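Long-range contacts in fibrillarin-like rRNA/tRNA 2'-O-methyltransferase (Aeropyrum pernix, PDB 4DF3), which probably methylates ribose 2'-hydroxyls of rRNA and tRNA, using S-adenosyl-L-methionine as methyl donor, as part of guide-RNA-directed box C/D ribonucleoprotein particles: residues N56-K61 / L217-R222; R136-Y141 / V164-R169; N32-Q37 / R123-I128. The protein carries 2 engineered substitutions. All coordinates share one frame; numbering follows the deposited sequence.

Contact 1: N56-K61 / L217-R222; sequences NAYRSK and LDPFDR
Phe220 and Tyr58 form a T-shaped stack where the loop between the antiparallel strands 211-216 and 224-229 of the Rossmann-like methyltransferase sheet meets the approach to helix 61-67. The edge of Phe220 points at the face of Tyr58; the ring centroids of Tyr58 and Phe220 are 4.8 Å apart and their planes are turned by 63°. Phe220 CD1 lies over the middle of the tyrosine ring, 3.5 Å above its plane. Phe220 gets there with CG opposite its own carbonyl carbon (chi1 -58°), a setting that also exposes one of its faces to Ala57. The methyl CB of Ala57 sits over that face in a CH-pi contact, 3.8 Å from the Phe220 centroid, so the phenylalanine is used by face and edge at once. With an alanine in place of Phe220, the Tyr58 face would lose its edge partner, and a gap is likely to open beside the methyl of Ala57. Pro219, which follows a cis peptide bond, brings CG to within 3.5 Å of the Tyr58 OH. The backbone of Tyr58 is fixed by an Asx turn: its N donates to Asn56 OD1 from well above the carbonyl plane rather than along a lone pair.

Farther along, Lys61 lies across Leu217 at about a right angle, its CB 3.8 Å from Leu217 CD1. The ammonium of Lys61 forms a salt bridge with Asp154, a residue of the S-adenosyl-L-methionine site, and the side chain lies close to the cofactor; Asp221 OD1 is instead hydrogen-bonded to His224, and Asp221 OD2 stays 4.4 Å from Lys61 NZ, too far for a direct ion pair. One water ties the two backbones, donating to Ala57 O at 2.7 Å and, weakly, to Phe220 O at 3.2 Å.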
loop_
_atom_site.group_PDB
_atom_site.type_symbol
_atom_site.label_atom_id
_atom_site.label_comp_id
_atom_site.label_asym_id
_atom_site.label_seq_id
_atom_site.Cartn_x
_atom_site.Cartn_y
_atom_site.Cartn_z
ATOM N N ASN A 56 7.360 7.052 -5.549
ATOM C CA ASN A 56 8.792 6.912 -5.187
ATOM C C ASN A 56 8.938 5.727 -4.224
ATOM O O ASN A 56 8.393 5.768 -3.130
ATOM C CB ASN A 56 9.170 8.184 -4.415
ATOM C CG ASN A 56 10.644 8.208 -3.993
ATOM O OD1 ASN A 56 11.414 7.248 -4.233
ATOM N ND2 ASN A 56 11.062 9.341 -3.409
ATOM N N ALA A 57 9.614 4.648 -4.637
ATOM C CA ALA A 57 9.713 3.481 -3.845
ATOM C C ALA A 57 10.523 3.709 -2.561
ATOM O O ALA A 57 10.471 2.894 -1.630
ATOM C CB ALA A 57 10.357 2.351 -4.698
ATOM N N TYR A 58 11.301 4.808 -2.503
ATOM C CA TYR A 58 12.008 5.130 -1.272
ATOM C C TYR A 58 11.121 5.775 -0.261
ATOM O O TYR A 58 11.567 5.919 0.872
ATOM C CB TYR A 58 13.231 6.088 -1.491
ATOM C CG TYR A 58 14.371 5.369 -2.204
ATOM C CD1 TYR A 58 15.264 4.570 -1.478
ATOM C CD2 TYR A 58 14.550 5.487 -3.598
ATOM C CE1 TYR A 58 16.374 3.887 -2.065
ATOM C CE2 TYR A 58 15.639 4.773 -4.238
ATOM C CZ TYR A 58 16.570 3.994 -3.451
ATOM O OH TYR A 58 17.633 3.286 -4.046
ATOM N N ARG A 59 9.885 6.111 -0.633
ATOM C CA ARG A 59 8.898 6.694 0.317
ATOM C C ARG A 59 7.625 5.828 0.477
ATOM O O ARG A 59 6.726 6.143 1.328
ATOM C CB ARG A 59 8.435 8.035 -0.203
ATOM C CG ARG A 59 9.530 9.087 -0.391
ATOM C CD ARG A 59 10.101 9.656 0.970
ATOM N NE ARG A 59 9.048 10.017 1.934
ATOM C CZ ARG A 59 8.252 11.101 1.882
ATOM N NH1 ARG A 59 8.375 12.023 0.918
ATOM N NH2 ARG A 59 7.305 11.258 2.820
ATOM N N SER A 60 7.562 4.763 -0.317
ATOM C CA SER A 60 6.361 3.890 -0.230
ATOM C C SER A 60 6.705 2.451 -0.334
ATOM O O SER A 60 7.227 1.967 -1.419
ATOM C CB SER A 60 5.370 4.272 -1.363
ATOM O OG SER A 60 4.279 3.314 -1.460
ATOM N N LYS A 61 6.346 1.710 0.726
ATOM C CA LYS A 61 6.751 0.295 0.719
ATOM C C LYS A 61 6.116 -0.568 -0.371
ATOM O O LYS A 61 6.744 -1.562 -0.878
ATOM C CB LYS A 61 6.501 -0.309 2.099
ATOM C CG LYS A 61 7.480 0.213 3.197
ATOM C CD LYS A 61 7.129 -0.505 4.511
ATOM C CE LYS A 61 7.615 0.195 5.796
ATOM N NZ LYS A 61 6.763 1.374 6.150
ATOM N N LEU A 217 12.666 -5.438 0.901
ATOM C CA LEU A 217 12.562 -4.142 0.281
ATOM C C LEU A 217 13.871 -3.384 0.130
ATOM O O LEU A 217 13.867 -2.279 -0.342
ATOM C CB LEU A 217 11.530 -3.264 1.026
ATOM C CG LEU A 217 10.161 -3.920 1.110
ATOM C CD1 LEU A 217 9.121 -2.995 1.914
ATOM C CD2 LEU A 217 9.586 -4.415 -0.326
ATOM N N ASP A 218 14.992 -3.993 0.523
ATOM C CA ASP A 218 16.256 -3.291 0.436
ATOM C C ASP A 218 16.570 -2.960 -1.030
ATOM O O ASP A 218 16.316 -3.803 -1.883
ATOM C CB ASP A 218 17.346 -4.206 0.983
ATOM C CG ASP A 218 18.721 -3.611 0.830
ATOM O OD1 ASP A 218 19.074 -2.809 1.695
ATOM O OD2 ASP A 218 19.379 -3.892 -0.169
ATOM N N PRO A 219 17.115 -1.735 -1.311
ATOM C CA PRO A 219 17.487 -0.665 -0.381
ATOM C C PRO A 219 16.443 0.384 -0.202
ATOM O O PRO A 219 16.718 1.396 0.422
ATOM C CB PRO A 219 18.702 -0.013 -1.123
ATOM C CG PRO A 219 18.119 0.110 -2.560
ATOM C CD PRO A 219 17.464 -1.355 -2.710
ATOM N N PHE A 220 15.299 0.230 -0.845
ATOM C CA PHE A 220 14.193 1.201 -0.711
ATOM C C PHE A 220 13.740 1.323 0.744
ATOM O O PHE A 220 13.461 2.445 1.259
ATOM C CB PHE A 220 13.021 0.767 -1.602
ATOM C CG PHE A 220 13.365 0.638 -3.062
ATOM C CD1 PHE A 220 13.756 1.761 -3.805
ATOM C CD2 PHE A 220 13.293 -0.602 -3.669
ATOM C CE1 PHE A 220 14.049 1.648 -5.128
ATOM C CE2 PHE A 220 13.607 -0.737 -4.976
ATOM C CZ PHE A 220 13.979 0.442 -5.729
ATOM N N ASP A 221 13.682 0.174 1.401
ATOM C CA ASP A 221 13.553 0.108 2.857
ATOM C C ASP A 221 14.406 -1.061 3.351
ATOM O O ASP A 221 14.153 -2.207 3.030
ATOM C CB ASP A 221 12.078 -0.045 3.278
ATOM C CG ASP A 221 11.882 0.098 4.783
ATOM O OD1 ASP A 221 12.501 -0.622 5.582
ATOM O OD2 ASP A 221 11.086 0.935 5.218
ATOM N N ARG A 222 15.457 -0.746 4.112
ATOM C CA ARG A 222 16.446 -1.756 4.471
ATOM C C ARG A 222 15.967 -2.689 5.564
ATOM O O ARG A 222 16.542 -3.746 5.785
ATOM C CB ARG A 222 17.735 -1.094 4.965
ATOM C CG ARG A 222 18.437 -0.282 3.902
ATOM C CD ARG A 222 19.619 0.484 4.524
ATOM N NE ARG A 222 19.098 1.497 5.453
ATOM C CZ ARG A 222 19.852 2.286 6.217
ATOM N NH1 ARG A 222 21.172 2.174 6.191
ATOM N NH2 ARG A 222 19.285 3.169 7.019
HETATM O O HOH W 1 10.314 2.441 1.040
#

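Contact 2: R136-Y141 / V164-R169; sequences RFPEKY and VVRNAR
Arg166 stretches from its helix toward the loop because its CG stands opposite the backbone N (chi1 -166°), and a bend farther out at chi3 turns the guanidinium onto the carbonyl of Arg136. Tyr141 takes the less common position with CG between its backbone N and carbonyl carbon (chi1 55°), which swings the phenol back over its own turn until the hydroxyl faces Asn167.

Two polar bonds result. Arg166 NH1 donates to Arg136 O at 2.8 Å, arriving on a lone pair in the carbonyl plane, although the hydrogen bond is bent and the oxygen is tilted somewhat from the guanidinium plane. Tyr141 OH donates to Asn167 OD1 at 2.7 Å, again on a lone pair, with the tyrosine ring and the amide turned by only 28°. The other end of that amide is engaged too: Asn167 ND2 donates hydrogen bonds to the backbone oxygens of Ile163 and Ala135, so the buried group is held from several directions and its rotation is fixed. Pro138 fills the space between the two bonds. Its CG packs 3.6 Å from Arg166 CG, while its CB lies 3.5 Å from Asn167 OD1. Arg136 itself directs its guanidinium elsewhere, into a salt bridge with Asp134 of the S-adenosyl-L-methionine site.

In the Rossmann-like fold, the contact thus fastens the loop between strands 128-132 and 148-153 to helix 160-171. Pro138 also reaches Phe170 and Phe171 near the end of this helix, Tyr141 touches Leu84 of strand 80-84, and Asn167 rests on Leu82, Leu84 and Leu151 of the central strands.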
loop_
_atom_site.group_PDB
_atom_site.type_symbol
_atom_site.label_atom_id
_atom_site.label_comp_id
_atom_site.label_asym_id
_atom_site.label_seq_id
_atom_site.Cartn_x
_atom_site.Cartn_y
_atom_site.Cartn_z
ATOM N N ARG A 136 -6.095 -2.510 16.631
ATOM C CA ARG A 136 -6.236 -3.707 17.481
ATOM C C ARG A 136 -7.687 -4.007 17.811
ATOM O O ARG A 136 -7.968 -5.137 18.240
ATOM C CB ARG A 136 -5.444 -3.571 18.795
ATOM C CG ARG A 136 -3.933 -3.624 18.514
ATOM C CD ARG A 136 -3.033 -3.308 19.764
ATOM N NE ARG A 136 -3.279 -1.956 20.243
ATOM C CZ ARG A 136 -2.940 -1.470 21.439
ATOM N NH1 ARG A 136 -2.295 -2.233 22.337
ATOM N NH2 ARG A 136 -3.241 -0.213 21.720
ATOM N N PHE A 137 -8.557 -2.999 17.656
ATOM C CA PHE A 137 -9.975 -3.115 18.127
ATOM C C PHE A 137 -10.940 -2.912 16.958
ATOM O O PHE A 137 -11.664 -1.922 16.899
ATOM C CB PHE A 137 -10.259 -2.129 19.303
ATOM C CG PHE A 137 -9.176 -2.097 20.343
ATOM C CD1 PHE A 137 -8.883 -3.217 21.129
ATOM C CD2 PHE A 137 -8.444 -0.950 20.563
ATOM C CE1 PHE A 137 -7.843 -3.186 22.110
ATOM C CE2 PHE A 137 -7.395 -0.926 21.524
ATOM C CZ PHE A 137 -7.131 -2.035 22.324
ATOM N N PRO A 138 -10.945 -3.837 15.994
ATOM C CA PRO A 138 -11.756 -3.566 14.789
ATOM C C PRO A 138 -13.278 -3.580 15.090
ATOM O O PRO A 138 -14.100 -3.074 14.329
ATOM C CB PRO A 138 -11.383 -4.730 13.869
ATOM C CG PRO A 138 -10.835 -5.824 14.880
ATOM C CD PRO A 138 -10.094 -5.047 15.860
ATOM N N GLU A 139 -13.647 -4.174 16.223
ATOM C CA GLU A 139 -15.077 -4.124 16.598
ATOM C C GLU A 139 -15.591 -2.679 16.755
ATOM O O GLU A 139 -16.756 -2.392 16.409
ATOM C CB GLU A 139 -15.351 -4.998 17.837
ATOM C CG GLU A 139 -16.819 -4.802 18.413
ATOM C CD GLU A 139 -16.953 -3.684 19.431
ATOM O OE1 GLU A 139 -15.930 -3.093 19.876
ATOM O OE2 GLU A 139 -18.098 -3.390 19.854
ATOM N N LYS A 140 -14.725 -1.767 17.146
ATOM C CA LYS A 140 -15.124 -0.380 17.385
ATOM C C LYS A 140 -15.312 0.363 16.068
ATOM O O LYS A 140 -15.865 1.470 16.097
ATOM C CB LYS A 140 -14.064 0.393 18.191
ATOM C CG LYS A 140 -13.789 -0.176 19.551
ATOM C CD LYS A 140 -12.545 0.373 20.303
ATOM C CE LYS A 140 -12.716 1.746 20.987
ATOM N NZ LYS A 140 -13.950 2.014 21.846
ATOM N N TYR A 141 -14.834 -0.194 14.939
ATOM C CA TYR A 141 -15.104 0.441 13.643
ATOM C C TYR A 141 -15.808 -0.469 12.627
ATOM O O TYR A 141 -15.955 -0.112 11.449
ATOM C CB TYR A 141 -13.858 1.178 13.079
ATOM C CG TYR A 141 -12.632 0.338 12.948
ATOM C CD1 TYR A 141 -12.476 -0.541 11.846
ATOM C CD2 TYR A 141 -11.534 0.528 13.805
ATOM C CE1 TYR A 141 -11.372 -1.311 11.739
ATOM C CE2 TYR A 141 -10.389 -0.233 13.680
ATOM C CZ TYR A 141 -10.296 -1.092 12.624
ATOM O OH TYR A 141 -9.138 -1.797 12.551
ATOM N N VAL A 164 -3.682 -8.144 11.945
ATOM C CA VAL A 164 -4.159 -8.502 10.587
ATOM C C VAL A 164 -5.233 -9.563 10.595
ATOM O O VAL A 164 -6.291 -9.377 9.915
ATOM C CB VAL A 164 -3.009 -8.897 9.663
ATOM C CG1 VAL A 164 -3.498 -9.544 8.332
ATOM C CG2 VAL A 164 -2.113 -7.601 9.395
ATOM N N VAL A 165 -4.982 -10.678 11.320
ATOM C CA VAL A 165 -5.964 -11.782 11.293
ATOM C C VAL A 165 -7.318 -11.334 11.823
ATOM O O VAL A 165 -8.376 -11.702 11.294
ATOM C CB VAL A 165 -5.368 -13.002 12.034
ATOM C CG1 VAL A 165 -6.420 -14.023 12.371
ATOM C CG2 VAL A 165 -4.236 -13.602 11.139
ATOM N N ARG A 166 -7.281 -10.550 12.902
ATOM C CA ARG A 166 -8.509 -10.061 13.568
ATOM C C ARG A 166 -9.324 -9.189 12.633
ATOM O O ARG A 166 -10.559 -9.354 12.483
ATOM C CB ARG A 166 -8.101 -9.252 14.783
ATOM C CG ARG A 166 -9.271 -8.963 15.765
ATOM C CD ARG A 166 -8.731 -8.287 16.974
ATOM N NE ARG A 166 -7.707 -9.116 17.643
ATOM C CZ ARG A 166 -6.563 -8.643 18.118
ATOM N NH1 ARG A 166 -6.277 -7.349 18.072
ATOM N NH2 ARG A 166 -5.705 -9.482 18.699
ATOM N N ASN A 167 -8.643 -8.211 12.011
ATOM C CA ASN A 167 -9.312 -7.425 10.985
ATOM C C ASN A 167 -9.803 -8.281 9.781
ATOM O O ASN A 167 -10.869 -8.035 9.218
ATOM C CB ASN A 167 -8.405 -6.313 10.522
ATOM C CG ASN A 167 -8.408 -5.154 11.491
ATOM O OD1 ASN A 167 -9.122 -4.162 11.266
ATOM N ND2 ASN A 167 -7.609 -5.261 12.596
ATOM N N ALA A 168 -9.011 -9.231 9.334
ATOM C CA ALA A 168 -9.434 -10.005 8.156
ATOM C C ALA A 168 -10.708 -10.754 8.484
ATOM O O ALA A 168 -11.584 -10.896 7.640
ATOM C CB ALA A 168 -8.339 -11.031 7.703
ATOM N N ARG A 169 -10.773 -11.333 9.695
ATOM C CA ARG A 169 -12.023 -12.089 10.087
ATOM C C ARG A 169 -13.284 -11.248 10.009
ATOM O O ARG A 169 -14.345 -11.725 9.540
ATOM C CB ARG A 169 -11.847 -12.701 11.500
ATOM C CG ARG A 169 -11.023 -13.985 11.418
ATOM C CD ARG A 169 -10.467 -14.542 12.730
ATOM N NE ARG A 169 -9.812 -15.833 12.452
ATOM C CZ ARG A 169 -8.993 -16.493 13.290
ATOM N NH1 ARG A 169 -8.681 -15.994 14.493
ATOM N NH2 ARG A 169 -8.466 -17.670 12.911
#

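Contact 3: N32-Q37 / R123-I128; sequences NLVPGQ and RDRRNI
The guanidinium of Arg125 carries Val34 CG2 over one face, while Asn32 OD1 and Leu33 CB approach it obliquely. The amide of Asn32 is almost parallel to this guanidinium, the two planes differing by 6°, and its OD1 lies 3.2 Å from Arg125 NH2. Both ends of this amide are bonded. OD1 accepts from Val34 N at 3.0 Å, an Asx turn in which the donor stands above the carbonyl plane; ND2 donates nearly in its own plane to a lone pair of Gln37 O, also at 3.0 Å, and to the carboxylate of Glu51 on strand 50-54. These bonds brace the type II turn from Val34 to Gln37, where Gly36 has a positive phi (97°).

Arg125 reaches across as an extended chain from CG to NE, and Leu33 CB comes within 3.6 Å of its NH1. Leu33 CD2 meets the amide of Asn127 from the opposite direction, 3.5 Å from ND2; that amide is hydrogen-bonded elsewhere, OD1 to Ser96 and ND2 to Gly100 O. Val34 CG2 also leans on the backbone, 3.6 Å from Asp124 O. At the rim, Gln37 and Asp124 bring an amide and a carboxylate together, but the modelled approach is implausibly short and poorly angled, and its detail is doubtful.

The contact joins the loop after strand 26-31 of the N-terminal antiparallel sheet to the segment between helix 112-121 and strand 128-132 of the Rossmann-like domain. Helix 90-99 supplies shared partners: Arg125 NH1 forms a salt bridge with Asp97 and bonds to Ser96, and Asp97 also accepts from Leu33 N. The buried arginine is therefore likely to have much of its charge balanced by Asp97, with aliphatic groups of Leu33 and Val34 beside the guanidinium.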
loop_
_atom_site.group_PDB
_atom_site.type_symbol
_atom_site.label_atom_id
_atom_site.label_comp_id
_atom_site.label_asym_id
_atom_site.label_seq_id
_atom_site.Cartn_x
_atom_site.Cartn_y
_atom_site.Cartn_z
ATOM N N ASN A 32 -2.782 10.719 -11.891
ATOM C CA ASN A 32 -3.289 11.532 -10.805
ATOM C C ASN A 32 -4.830 11.572 -10.794
ATOM O O ASN A 32 -5.459 12.088 -11.736
ATOM C CB ASN A 32 -2.655 12.935 -10.859
ATOM C CG ASN A 32 -2.793 13.694 -9.517
ATOM O OD1 ASN A 32 -3.532 13.253 -8.628
ATOM N ND2 ASN A 32 -2.043 14.808 -9.350
ATOM N N LEU A 33 -5.453 11.035 -9.737
ATOM C CA LEU A 33 -6.941 11.177 -9.622
ATOM C C LEU A 33 -7.366 12.629 -9.425
ATOM O O LEU A 33 -8.541 12.956 -9.674
ATOM C CB LEU A 33 -7.482 10.403 -8.432
ATOM C CG LEU A 33 -8.985 10.165 -8.343
ATOM C CD1 LEU A 33 -9.510 9.365 -9.549
ATOM C CD2 LEU A 33 -9.253 9.385 -7.029
ATOM N N VAL A 34 -6.468 13.458 -8.883
ATOM C CA VAL A 34 -6.802 14.875 -8.627
ATOM C C VAL A 34 -5.750 15.768 -9.281
ATOM O O VAL A 34 -4.832 16.239 -8.573
ATOM C CB VAL A 34 -6.841 15.195 -7.151
ATOM C CG1 VAL A 34 -7.399 16.673 -6.983
ATOM C CG2 VAL A 34 -7.776 14.262 -6.458
ATOM N N PRO A 35 -5.838 15.895 -10.625
ATOM C CA PRO A 35 -4.817 16.548 -11.425
ATOM C C PRO A 35 -4.629 17.929 -10.858
ATOM O O PRO A 35 -5.630 18.545 -10.493
ATOM C CB PRO A 35 -5.430 16.592 -12.826
ATOM C CG PRO A 35 -6.517 15.681 -12.846
ATOM C CD PRO A 35 -6.929 15.363 -11.466
ATOM N N GLY A 36 -3.372 18.356 -10.694
ATOM C CA GLY A 36 -3.028 19.623 -10.019
ATOM C C GLY A 36 -2.649 19.522 -8.543
ATOM O O GLY A 36 -2.229 20.512 -7.937
ATOM N N GLN A 37 -2.804 18.348 -7.930
ATOM C CA GLN A 37 -2.524 18.226 -6.489
ATOM C C GLN A 37 -1.386 17.259 -6.196
ATOM O O GLN A 37 -1.240 16.221 -6.843
ATOM C CB GLN A 37 -3.797 17.849 -5.694
ATOM C CG GLN A 37 -5.042 18.695 -6.040
ATOM C CD GLN A 37 -5.391 19.809 -5.007
ATOM O OE1 GLN A 37 -4.523 20.338 -4.299
ATOM N NE2 GLN A 37 -6.668 20.162 -4.942
ATOM N N ARG A 123 -8.016 15.856 1.605
ATOM C CA ARG A 123 -9.244 16.654 1.599
ATOM C C ARG A 123 -9.939 16.730 0.229
ATOM O O ARG A 123 -11.123 17.065 0.154
ATOM C CB ARG A 123 -8.914 18.086 2.092
ATOM C CG ARG A 123 -10.073 19.092 2.143
ATOM C CD ARG A 123 -9.716 20.372 2.929
ATOM N NE ARG A 123 -9.408 20.079 4.331
ATOM C CZ ARG A 123 -8.246 20.350 4.944
ATOM N NH1 ARG A 123 -7.236 20.963 4.311
ATOM N NH2 ARG A 123 -8.102 20.021 6.223
ATOM N N ASP A 124 -9.223 16.477 -0.847
ATOM C CA ASP A 124 -9.857 16.475 -2.165
ATOM C C ASP A 124 -9.885 15.068 -2.778
ATOM O O ASP A 124 -10.307 14.885 -3.928
ATOM C CB ASP A 124 -9.115 17.414 -3.133
ATOM C CG ASP A 124 -9.222 18.915 -2.768
ATOM O OD1 ASP A 124 -10.147 19.388 -2.078
ATOM O OD2 ASP A 124 -8.340 19.647 -3.231
ATOM N N ARG A 125 -9.434 14.061 -2.033
ATOM C CA ARG A 125 -9.496 12.667 -2.564
ATOM C C ARG A 125 -10.633 11.958 -1.910
ATOM O O ARG A 125 -10.510 11.457 -0.781
ATOM C CB ARG A 125 -8.250 11.882 -2.200
ATOM C CG ARG A 125 -7.157 12.223 -2.993
ATOM C CD ARG A 125 -6.046 11.260 -2.832
ATOM N NE ARG A 125 -5.031 11.745 -3.784
ATOM C CZ ARG A 125 -4.810 11.232 -5.000
ATOM N NH1 ARG A 125 -5.526 10.215 -5.380
ATOM N NH2 ARG A 125 -3.855 11.745 -5.833
ATOM N N ARG A 126 -11.749 11.905 -2.601
ATOM C CA ARG A 126 -12.943 11.506 -1.952
ATOM C C ARG A 126 -13.189 10.009 -1.967
ATOM O O ARG A 126 -14.252 9.562 -1.563
ATOM C CB ARG A 126 -14.089 12.303 -2.528
ATOM C CG ARG A 126 -13.877 13.726 -2.114
ATOM C CD ARG A 126 -14.777 14.643 -2.824
ATOM N NE ARG A 126 -14.375 15.997 -2.474
ATOM C CZ ARG A 126 -14.991 17.082 -2.919
ATOM N NH1 ARG A 126 -16.018 16.954 -3.740
ATOM N NH2 ARG A 126 -14.542 18.279 -2.563
ATOM N N ASN A 127 -12.192 9.232 -2.416
ATOM C CA ASN A 127 -12.304 7.798 -2.328
ATOM C C ASN A 127 -11.437 7.297 -1.168
ATOM O O ASN A 127 -11.240 6.095 -1.022
ATOM C CB ASN A 127 -11.957 7.114 -3.671
ATOM C CG ASN A 127 -10.515 7.306 -4.062
ATOM O OD1 ASN A 127 -9.811 8.056 -3.455
ATOM N ND2 ASN A 127 -10.079 6.602 -5.085
ATOM N N ILE A 128 -10.916 8.212 -0.351
ATOM C CA ILE A 128 -10.266 7.814 0.876
ATOM C C ILE A 128 -11.153 8.160 2.081
ATOM O O ILE A 128 -11.576 9.343 2.253
ATOM C CB ILE A 128 -8.838 8.420 1.090
ATOM C CG1 ILE A 128 -7.886 8.007 -0.026
ATOM C CG2 ILE A 128 -8.284 8.018 2.434
ATOM C CD1 ILE A 128 -6.507 8.808 0.002
#

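The three contacts are separate, their centres 24 to 28 Å apart and their nearest atoms about 12 to 13 Å. Contacts 1 and 2 lie on opposite sides of the chain's centre, yet each sends a side chain to the S-adenosylmethionine: Lys61 in contact 1 and Arg136 in contact 2 both come within about 4 Å of the cofactor. Contact 3 is remote from it, with the side chain of Arg125 about 12 Å away. Along the chain contact 2 is nested inside the loop closed by contact 1, contact 3 interlocks with contact 1, and contact 3 closes before contact 2 opens.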